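Local coordinates for uncharacterized protein (Pyrococcus furiosus, PDB 4XLZ) that probably acts as a metal-dependent deacetylase of carbohydrate esterase family 14, removing an acetyl group from N,N'-diacetylchitobiose, at residues E18-N23 with G255-I260; H40-A45 with R216-D221; R118-D123 with G155-E160. All coordinates share one frame; numbering follows the deposited sequence.

Contact 1: residues E18-N23 with G255-I260; sequences EVLEFN and GLFYHI
Leu-20 and Leu-256 mark where the two backbones come nearest, with 8.4 Å between the CA of Leu-20 and the CA of Leu-256. That spacing is too wide for the main chains to bond, so only side chains bridge it. On the first segment a helix has just run out: Glu-21 is the first residue to leave helical geometry, with a positive phi of 52°. On the second segment, residues 255-257 make a short 3-10 turn in which Tyr-258 N bonds to Gly-255 O (3.2 Å) and His-259 N to Leu-256 O. This turn presents Leu-256 and Phe-257 together to the first segment.

Leu-20 makes the contact with both of its methyls. Its CD1 lies 3.8 Å from Phe-257 CE1 and 4.0 Å from Leu-256 CD2, and so takes the angle between the two residues. Its other branch, CD2, is 3.9 Å from the same Leu-256 CD2. The two leucines cross at about a right angle. With CG of Leu-256 anti to the backbone N (chi1 -172°), CD2 is carried out to meet both Leu-20 methyls. The contact is wholly apolar, with no hydrogen bond across it, and it joins the chain around the end of helix 8-19 to the loop that follows strand 247-250.

Further along the loop, His-259 packs edge-to-face with His-151 of the second subunit and its ND1 is hydrogen-bonded to Glu-146 of that subunit, so the loop reaches a neighbour's metal-site residue. Phe-257 also leans on Phe-12 and Leu-16 of helix 8-19, and Leu-256 on Phe-230 of the second subunit. The loop is thus packed between helix 8-19 of its own chain and the neighbouring subunit.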
loop_
_atom_site.group_PDB
_atom_site.type_symbol
_atom_site.label_atom_id
_atom_site.label_comp_id
_atom_site.label_asym_id
_atom_site.label_seq_id
_atom_site.Cartn_x
_atom_site.Cartn_y
_atom_site.Cartn_z
ATOM N N GLU A 18 -31.142 -25.009 -20.007
ATOM C CA GLU A 18 -32.263 -24.101 -20.268
ATOM C C GLU A 18 -32.075 -22.744 -19.705
ATOM O O GLU A 18 -32.426 -21.727 -20.346
ATOM C CB GLU A 18 -33.587 -24.654 -19.720
ATOM C CG GLU A 18 -33.905 -26.005 -20.351
ATOM C CD GLU A 18 -35.227 -26.603 -19.875
ATOM O OE1 GLU A 18 -35.956 -25.957 -19.105
ATOM O OE2 GLU A 18 -35.419 -27.785 -20.189
ATOM N N VAL A 19 -31.694 -22.636 -18.436
ATOM C CA VAL A 19 -31.669 -21.298 -17.890
ATOM C C VAL A 19 -30.407 -20.510 -18.363
ATOM O O VAL A 19 -30.506 -19.311 -18.704
ATOM C CB VAL A 19 -31.618 -21.411 -16.355
ATOM C CG1 VAL A 19 -31.409 -20.036 -15.647
ATOM C CG2 VAL A 19 -32.944 -22.124 -15.808
ATOM N N LEU A 20 -29.274 -21.223 -18.417
ATOM C CA LEU A 20 -27.970 -20.523 -18.725
ATOM C C LEU A 20 -27.611 -20.657 -20.213
ATOM O O LEU A 20 -26.679 -19.994 -20.696
ATOM C CB LEU A 20 -26.882 -21.079 -17.775
ATOM C CG LEU A 20 -27.104 -20.824 -16.312
ATOM C CD1 LEU A 20 -26.010 -21.498 -15.506
ATOM C CD2 LEU A 20 -27.257 -19.307 -15.982
ATOM N N GLU A 21 -28.290 -21.548 -20.909
ATOM C CA GLU A 21 -28.104 -21.827 -22.357
ATOM C C GLU A 21 -26.653 -22.087 -22.632
ATOM O O GLU A 21 -26.043 -21.541 -23.628
ATOM C CB GLU A 21 -28.628 -20.626 -23.206
ATOM C CG GLU A 21 -30.131 -20.405 -22.868
ATOM C CD GLU A 21 -30.789 -19.190 -23.594
ATOM O OE1 GLU A 21 -31.613 -18.503 -22.985
ATOM O OE2 GLU A 21 -30.517 -18.967 -24.772
ATOM N N PHE A 22 -26.054 -22.915 -21.753
ATOM C CA PHE A 22 -24.621 -23.131 -21.842
ATOM C C PHE A 22 -24.322 -24.282 -22.812
ATOM O O PHE A 22 -24.829 -25.337 -22.686
ATOM C CB PHE A 22 -24.070 -23.432 -20.440
ATOM C CG PHE A 22 -22.593 -23.627 -20.413
ATOM C CD1 PHE A 22 -21.786 -22.536 -20.681
ATOM C CD2 PHE A 22 -22.115 -24.879 -20.161
ATOM C CE1 PHE A 22 -20.346 -22.741 -20.624
ATOM C CE2 PHE A 22 -20.659 -25.137 -20.124
ATOM C CZ PHE A 22 -19.866 -23.983 -20.379
ATOM N N ASN A 23 -23.416 -24.038 -23.718
ATOM C CA ASN A 23 -23.040 -25.036 -24.668
ATOM C C ASN A 23 -21.535 -24.950 -24.915
ATOM O O ASN A 23 -20.988 -23.852 -25.045
ATOM C CB ASN A 23 -23.868 -24.764 -25.964
ATOM C CG ASN A 23 -23.593 -25.714 -27.007
ATOM O OD1 ASN A 23 -23.897 -26.903 -26.877
ATOM N ND2 ASN A 23 -23.003 -25.226 -28.083
ATOM N N GLY A 255 -21.264 -17.391 -16.831
ATOM C CA GLY A 255 -20.814 -16.244 -15.916
ATOM C C GLY A 255 -21.179 -16.567 -14.513
ATOM O O GLY A 255 -20.403 -16.263 -13.550
ATOM N N LEU A 256 -22.376 -17.101 -14.288
ATOM C CA LEU A 256 -22.846 -17.369 -12.884
ATOM C C LEU A 256 -21.866 -18.246 -12.150
ATOM O O LEU A 256 -21.750 -18.125 -10.927
ATOM C CB LEU A 256 -24.224 -18.117 -13.026
ATOM C CG LEU A 256 -24.974 -18.337 -11.784
ATOM C CD1 LEU A 256 -25.615 -17.007 -11.461
ATOM C CD2 LEU A 256 -26.217 -19.357 -12.188
ATOM N N PHE A 257 -21.151 -19.165 -12.813
ATOM C CA PHE A 257 -20.399 -20.194 -12.099
ATOM C C PHE A 257 -19.103 -19.632 -11.500
ATOM O O PHE A 257 -18.477 -20.334 -10.768
ATOM C CB PHE A 257 -20.034 -21.353 -13.054
ATOM C CG PHE A 257 -21.150 -22.433 -13.193
ATOM C CD1 PHE A 257 -22.495 -22.088 -13.058
ATOM C CD2 PHE A 257 -20.748 -23.756 -13.397
ATOM C CE1 PHE A 257 -23.521 -23.084 -13.180
ATOM C CE2 PHE A 257 -21.743 -24.770 -13.539
ATOM C CZ PHE A 257 -23.122 -24.445 -13.417
ATOM N N TYR A 258 -18.734 -18.400 -11.878
ATOM C CA TYR A 258 -17.543 -17.720 -11.286
ATOM C C TYR A 258 -17.927 -17.177 -9.964
ATOM O O TYR A 258 -17.069 -16.388 -9.415
ATOM C CB TYR A 258 -17.105 -16.597 -12.271
ATOM C CG TYR A 258 -16.420 -17.042 -13.562
ATOM C CD1 TYR A 258 -15.082 -17.191 -13.593
ATOM C CD2 TYR A 258 -17.238 -17.352 -14.663
ATOM C CE1 TYR A 258 -14.467 -17.656 -14.765
ATOM C CE2 TYR A 258 -16.649 -17.770 -15.860
ATOM C CZ TYR A 258 -15.314 -17.870 -15.883
ATOM O OH TYR A 258 -14.669 -18.238 -17.075
ATOM N N HIS A 259 -19.064 -17.508 -9.366
ATOM C CA HIS A 259 -19.357 -16.860 -8.067
ATOM C C HIS A 259 -20.327 -17.716 -7.311
ATOM O O HIS A 259 -21.363 -18.137 -7.927
ATOM C CB HIS A 259 -19.951 -15.483 -8.403
ATOM C CG HIS A 259 -20.280 -14.621 -7.236
ATOM N ND1 HIS A 259 -19.324 -14.343 -6.234
ATOM C CD2 HIS A 259 -21.410 -13.927 -6.887
ATOM C CE1 HIS A 259 -19.844 -13.461 -5.377
ATOM N NE2 HIS A 259 -21.106 -13.210 -5.742
ATOM N N ILE A 260 -20.044 -17.963 -6.047
ATOM C CA ILE A 260 -20.924 -18.702 -5.142
ATOM C C ILE A 260 -21.559 -19.969 -5.740
ATOM O O ILE A 260 -22.706 -20.340 -5.307
ATOM C CB ILE A 260 -22.002 -17.805 -4.439
ATOM C CG1 ILE A 260 -23.055 -17.280 -5.432
ATOM C CG2 ILE A 260 -21.288 -16.609 -3.659
ATOM C CD1 ILE A 260 -24.240 -16.643 -4.651
#

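Contact 2: residues H40-A45 with R216-D221; sequences HPDDCA and RSQFTD. With CD (cadmium ion), chain G.
Asp-42 meets Gln-218 and Phe-219 from within the His-Pro-Asp-Asp motif that carries the metal site of this GlcNAc-PI de-N-acetylase family member. Residues 40-43 form a type II beta turn, closed by Asp-43 N to His-40 O at 3.1 Å, and Asp-42 takes its positive-phi corner just before helix 43-57. The turn puts His-40 and Asp-43 on the cadmium ion: His-40 ND1 binds it at 2.3 Å, Asp-43 grips it with both oxygens (OD2 at 2.3 Å), a water adds another ligand, and His-151 completes the protein's share. The same Asp-43 OD2 uses its anti lone pair to accept a bond from His-40 N, while Asp-150 holds His-40 NE2, which fixes the imidazole's rotation.

Asp-42 points toward residues 216-221, its CG between the backbone N and the carbonyl carbon (chi1 77°). OD2 comes 3.6 Å from Phe-219 CE2 and 3.8 Å from Gln-218 CG, approaching the ring obliquely. Gln-218, bent at chi2, spends its NE2 on Ser-217 OG and on Gly-73 O.

No hydrogen bond crosses between the segments; OD2 meets carbon there and is hydrogen-bonded to a Tris molecule, probably from the crystallisation liquor. This is consistent with a carboxylate walled by CH groups on one side and facing a ligand-accessible pocket beside the metal.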
loop_
_atom_site.group_PDB
_atom_site.type_symbol
_atom_site.label_atom_id
_atom_site.label_comp_id
_atom_site.label_asym_id
_atom_site.label_seq_id
_atom_site.Cartn_x
_atom_site.Cartn_y
_atom_site.Cartn_z
ATOM N N HIS A 40 2.912 -11.614 -19.949
ATOM C CA HIS A 40 4.194 -11.149 -20.501
ATOM C C HIS A 40 4.118 -11.315 -22.024
ATOM O O HIS A 40 3.275 -12.037 -22.520
ATOM C CB HIS A 40 5.317 -12.136 -19.995
ATOM C CG HIS A 40 5.339 -12.221 -18.512
ATOM N ND1 HIS A 40 5.083 -13.442 -17.883
ATOM C CD2 HIS A 40 5.682 -11.316 -17.562
ATOM C CE1 HIS A 40 5.224 -13.244 -16.566
ATOM N NE2 HIS A 40 5.587 -11.971 -16.344
ATOM N N PRO A 41 5.040 -10.580 -22.702
ATOM C CA PRO A 41 5.115 -10.763 -24.179
ATOM C C PRO A 41 5.560 -12.296 -24.421
ATOM O O PRO A 41 6.501 -12.801 -23.821
ATOM C CB PRO A 41 6.326 -9.872 -24.563
ATOM C CG PRO A 41 6.376 -8.821 -23.452
ATOM C CD PRO A 41 6.061 -9.667 -22.201
ATOM N N ASP A 42 4.719 -12.924 -25.154
ATOM C CA ASP A 42 4.822 -14.320 -25.597
ATOM C C ASP A 42 3.822 -15.236 -25.000
ATOM O O ASP A 42 3.598 -16.305 -25.516
ATOM C CB ASP A 42 6.218 -14.956 -25.562
ATOM C CG ASP A 42 6.722 -15.380 -24.149
ATOM O OD1 ASP A 42 5.905 -15.608 -23.222
ATOM O OD2 ASP A 42 7.986 -15.565 -23.955
ATOM N N ASP A 43 3.076 -14.763 -23.956
ATOM C CA ASP A 43 2.157 -15.762 -23.435
ATOM C C ASP A 43 0.916 -16.089 -24.284
ATOM O O ASP A 43 0.401 -17.206 -24.237
ATOM C CB ASP A 43 1.567 -15.289 -21.998
ATOM C CG ASP A 43 2.556 -15.437 -20.913
ATOM O OD1 ASP A 43 3.089 -16.630 -20.742
ATOM O OD2 ASP A 43 2.968 -14.474 -20.229
ATOM N N CYS A 44 0.410 -15.139 -25.065
ATOM C CA CYS A 44 -0.692 -15.468 -26.007
ATOM C C CYS A 44 -0.179 -16.525 -27.042
ATOM O O CYS A 44 -0.946 -17.458 -27.287
ATOM C CB CYS A 44 -1.137 -14.189 -26.757
ATOM S SG CYS A 44 -2.136 -13.147 -25.657
ATOM N N ALA A 45 1.036 -16.272 -27.550
ATOM C CA ALA A 45 1.522 -17.250 -28.553
ATOM C C ALA A 45 1.709 -18.601 -27.897
ATOM O O ALA A 45 1.341 -19.636 -28.510
ATOM C CB ALA A 45 2.874 -16.810 -29.111
ATOM N N ARG A 216 12.846 -14.234 -29.632
ATOM C CA ARG A 216 14.209 -14.783 -29.609
ATOM C C ARG A 216 14.918 -14.623 -28.287
ATOM O O ARG A 216 15.699 -15.454 -27.839
ATOM C CB ARG A 216 15.063 -14.142 -30.691
ATOM C CG ARG A 216 14.542 -14.440 -32.076
ATOM C CD ARG A 216 15.362 -13.711 -33.120
ATOM N NE ARG A 216 14.566 -13.495 -34.329
ATOM C CZ ARG A 216 14.922 -13.955 -35.543
ATOM N NH1 ARG A 216 14.151 -13.723 -36.611
ATOM N NH2 ARG A 216 16.060 -14.658 -35.676
ATOM N N SER A 217 14.694 -13.455 -27.597
ATOM C CA SER A 217 15.403 -13.197 -26.361
ATOM C C SER A 217 15.035 -14.199 -25.258
ATOM O O SER A 217 15.827 -14.386 -24.293
ATOM C CB SER A 217 14.979 -11.749 -25.865
ATOM O OG SER A 217 13.601 -11.741 -25.561
ATOM N N GLN A 218 13.871 -14.789 -25.417
ATOM C CA GLN A 218 13.443 -15.759 -24.410
ATOM C C GLN A 218 13.866 -17.192 -24.770
ATOM O O GLN A 218 13.878 -18.051 -23.916
ATOM C CB GLN A 218 11.925 -15.714 -24.161
ATOM C CG GLN A 218 11.492 -14.212 -23.759
ATOM C CD GLN A 218 12.218 -13.705 -22.642
ATOM O OE1 GLN A 218 12.134 -14.339 -21.572
ATOM N NE2 GLN A 218 13.097 -12.750 -22.790
ATOM N N PHE A 219 13.906 -17.405 -26.042
ATOM C CA PHE A 219 14.023 -18.890 -26.567
ATOM C C PHE A 219 15.290 -18.955 -27.356
ATOM O O PHE A 219 15.217 -18.979 -28.628
ATOM C CB PHE A 219 12.767 -19.226 -27.371
ATOM C CG PHE A 219 11.542 -19.284 -26.465
ATOM C CD1 PHE A 219 11.492 -20.295 -25.469
ATOM C CD2 PHE A 219 10.575 -18.298 -26.545
ATOM C CE1 PHE A 219 10.433 -20.328 -24.551
ATOM C CE2 PHE A 219 9.438 -18.349 -25.650
ATOM C CZ PHE A 219 9.393 -19.295 -24.617
ATOM N N THR A 220 16.393 -18.935 -26.664
ATOM C CA THR A 220 17.642 -19.260 -27.290
ATOM C C THR A 220 17.597 -20.728 -27.647
ATOM O O THR A 220 16.773 -21.463 -27.208
ATOM C CB THR A 220 18.808 -19.086 -26.296
ATOM O OG1 THR A 220 18.599 -19.947 -25.133
ATOM C CG2 THR A 220 18.981 -17.600 -25.818
ATOM N N ASP A 221 18.512 -21.140 -28.570
ATOM C CA ASP A 221 18.589 -22.607 -28.870
ATOM C C ASP A 221 18.779 -23.449 -27.631
ATOM O O ASP A 221 18.132 -24.473 -27.500
ATOM C CB ASP A 221 19.804 -22.804 -29.782
ATOM C CG ASP A 221 19.515 -22.386 -31.188
ATOM O OD1 ASP A 221 20.499 -22.256 -31.948
ATOM O OD2 ASP A 221 18.312 -22.237 -31.594
HETATM CD CD CD G . 4.543 -15.481 -18.857
HETATM O O HOH W 1 6.555 -16.385 -17.511
#

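Contact 3: residues R118-D123 with G155-E160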
loop_
_atom_site.group_PDB
_atom_site.type_symbol
_atom_site.label_atom_id
_atom_site.label_comp_id
_atom_site.label_asym_id
_atom_site.label_seq_id
_atom_site.Cartn_x
_atom_site.Cartn_y
_atom_site.Cartn_z
ATOM N N ARG A 118 -7.351 -2.204 -7.784
ATOM C CA ARG A 118 -8.410 -1.513 -8.570
ATOM C C ARG A 118 -7.802 -0.717 -9.720
ATOM O O ARG A 118 -8.408 -0.757 -10.818
ATOM C CB ARG A 118 -9.117 -0.591 -7.556
ATOM C CG ARG A 118 -10.228 0.282 -8.337
ATOM C CD ARG A 118 -10.881 1.272 -7.299
ATOM N NE ARG A 118 -9.780 2.183 -6.932
ATOM C CZ ARG A 118 -9.808 2.847 -5.793
ATOM N NH1 ARG A 118 -10.994 2.865 -5.106
ATOM N NH2 ARG A 118 -8.733 3.581 -5.402
ATOM N N GLU A 119 -6.631 -0.108 -9.510
ATOM C CA GLU A 119 -6.031 0.658 -10.615
ATOM C C GLU A 119 -5.848 -0.250 -11.861
ATOM O O GLU A 119 -6.126 0.191 -13.007
ATOM C CB GLU A 119 -4.722 1.219 -10.100
ATOM C CG GLU A 119 -3.983 1.898 -11.272
ATOM C CD GLU A 119 -2.691 2.504 -10.875
ATOM O OE1 GLU A 119 -2.102 2.131 -9.834
ATOM O OE2 GLU A 119 -2.222 3.381 -11.584
ATOM N N VAL A 120 -5.336 -1.481 -11.672
ATOM C CA VAL A 120 -5.121 -2.285 -12.924
ATOM C C VAL A 120 -6.427 -2.756 -13.486
ATOM O O VAL A 120 -6.638 -2.791 -14.702
ATOM C CB VAL A 120 -4.295 -3.509 -12.521
ATOM C CG1 VAL A 120 -3.997 -4.353 -13.830
ATOM C CG2 VAL A 120 -2.887 -3.046 -11.961
ATOM N N ARG A 121 -7.469 -3.020 -12.632
ATOM C CA ARG A 121 -8.805 -3.310 -13.178
ATOM C C ARG A 121 -9.224 -2.163 -14.000
ATOM O O ARG A 121 -9.917 -2.391 -15.064
ATOM C CB ARG A 121 -9.835 -3.523 -12.027
ATOM C CG ARG A 121 -9.477 -4.803 -11.142
ATOM C CD ARG A 121 -10.718 -5.025 -10.221
ATOM N NE ARG A 121 -10.332 -6.063 -9.252
ATOM C CZ ARG A 121 -9.659 -5.824 -8.113
ATOM N NH1 ARG A 121 -9.626 -4.626 -7.541
ATOM N NH2 ARG A 121 -9.091 -6.890 -7.537
ATOM N N LYS A 122 -9.086 -0.913 -13.532
ATOM C CA LYS A 122 -9.556 0.228 -14.348
ATOM C C LYS A 122 -8.866 0.230 -15.699
ATOM O O LYS A 122 -9.514 0.592 -16.712
ATOM C CB LYS A 122 -9.244 1.554 -13.625
ATOM C CG LYS A 122 -10.181 1.727 -12.437
ATOM C CD LYS A 122 -9.746 3.079 -11.812
ATOM C CE LYS A 122 -10.704 3.389 -10.717
ATOM N NZ LYS A 122 -10.008 4.654 -10.035
ATOM N N ASP A 123 -7.577 -0.121 -15.820
ATOM C CA ASP A 123 -6.929 -0.123 -17.170
ATOM C C ASP A 123 -7.664 -1.159 -18.081
ATOM O O ASP A 123 -7.986 -0.921 -19.266
ATOM C CB ASP A 123 -5.502 -0.650 -17.029
ATOM C CG ASP A 123 -4.584 0.321 -16.456
ATOM O OD1 ASP A 123 -4.848 1.586 -16.516
ATOM O OD2 ASP A 123 -3.562 -0.182 -15.872
ATOM N N GLY A 155 -4.905 -13.517 -14.420
ATOM C CA GLY A 155 -6.151 -14.269 -14.524
ATOM C C GLY A 155 -7.304 -13.665 -13.681
ATOM O O GLY A 155 -8.395 -13.496 -14.186
ATOM N N PHE A 156 -6.954 -13.419 -12.423
ATOM C CA PHE A 156 -8.038 -12.891 -11.551
ATOM C C PHE A 156 -8.461 -11.524 -12.000
ATOM O O PHE A 156 -9.659 -11.261 -12.042
ATOM C CB PHE A 156 -7.466 -12.781 -10.089
ATOM C CG PHE A 156 -7.348 -14.113 -9.349
ATOM C CD1 PHE A 156 -8.466 -14.949 -9.253
ATOM C CD2 PHE A 156 -6.078 -14.453 -8.843
ATOM C CE1 PHE A 156 -8.322 -16.184 -8.522
ATOM C CE2 PHE A 156 -5.938 -15.716 -8.140
ATOM C CZ PHE A 156 -7.079 -16.556 -8.007
ATOM N N LEU A 157 -7.510 -10.653 -12.308
ATOM C CA LEU A 157 -7.899 -9.273 -12.743
ATOM C C LEU A 157 -8.706 -9.311 -14.040
ATOM O O LEU A 157 -9.619 -8.488 -14.221
ATOM C CB LEU A 157 -6.691 -8.423 -12.928
ATOM C CG LEU A 157 -5.877 -8.105 -11.621
ATOM C CD1 LEU A 157 -4.457 -7.526 -12.034
ATOM C CD2 LEU A 157 -6.644 -7.035 -10.774
ATOM N N ALA A 158 -8.397 -10.255 -14.944
ATOM C CA ALA A 158 -9.185 -10.291 -16.188
ATOM C C ALA A 158 -10.609 -10.707 -15.960
ATOM O O ALA A 158 -11.543 -10.053 -16.430
ATOM C CB ALA A 158 -8.506 -11.354 -17.139
ATOM N N ILE A 159 -10.832 -11.723 -15.080
ATOM C CA ILE A 159 -12.175 -12.220 -14.792
ATOM C C ILE A 159 -12.945 -11.068 -14.125
ATOM O O ILE A 159 -14.085 -10.775 -14.456
ATOM C CB ILE A 159 -12.112 -13.438 -13.873
ATOM C CG1 ILE A 159 -11.493 -14.569 -14.691
ATOM C CG2 ILE A 159 -13.544 -13.829 -13.415
ATOM C CD1 ILE A 159 -11.073 -15.786 -13.770
ATOM N N GLU A 160 -12.319 -10.461 -13.106
ATOM C CA GLU A 160 -12.973 -9.345 -12.346
ATOM C C GLU A 160 -13.316 -8.241 -13.278
ATOM O O GLU A 160 -14.428 -7.611 -13.169
ATOM C CB GLU A 160 -12.009 -8.871 -11.277
ATOM C CG GLU A 160 -11.818 -9.966 -10.232
ATOM C CD GLU A 160 -10.457 -9.794 -9.448
ATOM O OE1 GLU A 160 -9.774 -8.769 -9.567
ATOM O OE2 GLU A 160 -10.076 -10.784 -8.756
#
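Arg-121 and Leu-157 bring two helices together, 118-131 and 149-164, in a Rossmann-like alpha/beta fold built on a five-stranded parallel sheet. The axes of the two short segments approach to 9.4 Å at a crossing angle of -59°, and the CA of Arg-121 is only 6.0 Å from the CA of Leu-157.

Arg-121, taken from CB outward, meets first Leu-157 and then Glu-160. Its CB does not aim at the other helix, but CG, anti to the carbonyl carbon, lies 3.6 Å from Leu-157 CD2. From CG to NE the chain is extended, which carries CD past Glu-160, 3.9 Å from its OE1. NE then bonds to Glu-160 OE1 at 2.8 Å, a bent bond of 139°. CZ has Leu-157 CD2 over one face of the guanidinium, and NH2 closes the salt bridge, again 2.8 Å from Glu-160 OE1. Tyr-116 adds a cation-pi contact to the same guanidinium. Leu-157 forks between two partners: while CD2 serves the arginine, CD1 sits 3.7 Å from Val-120 CG1, the two side chains crossing at about a right angle.

Glu-160 is buried, and its charge is shared out. OE2 bonds to Tyr-116 OH and makes a salt bridge with Arg-152 of the second subunit, so the helix pair also takes part in the subunit interface. A leucine in place of Arg-121 would probably leave OE1 without the two donors that grip it here, a buried carboxylate oxygen stripped of its charged mate across the helices.

The guanidinium and carboxylate planes are 43° apart: OE1 lies in the guanidinium plane, yet NE and NH2 both reach that single oxygen from the same face of the carboxylate.

How the contacts relate
Contacts 2 and 3 are buried, whereas contact 1 is only partly so and lies furthest out, about 19 Å from the chain's centre. Their chemistry follows their place: contact 1 is purely apolar, contact 2 sets a carboxylate beside carbon next to a metal, and contact 3 pairs a leucine contact with a buried salt bridge. Contacts 1 and 3 touch through Tyr-258 CD1 and Ile-159 CG2, 3.7 Å apart, and both meet the second subunit. Contact 2 is reached by no other chain and lies across the chain's centre from contact 1, their centres about 35 Å apart. His-151, from the helix used in contact 3, completes the cadmium site of contact 2.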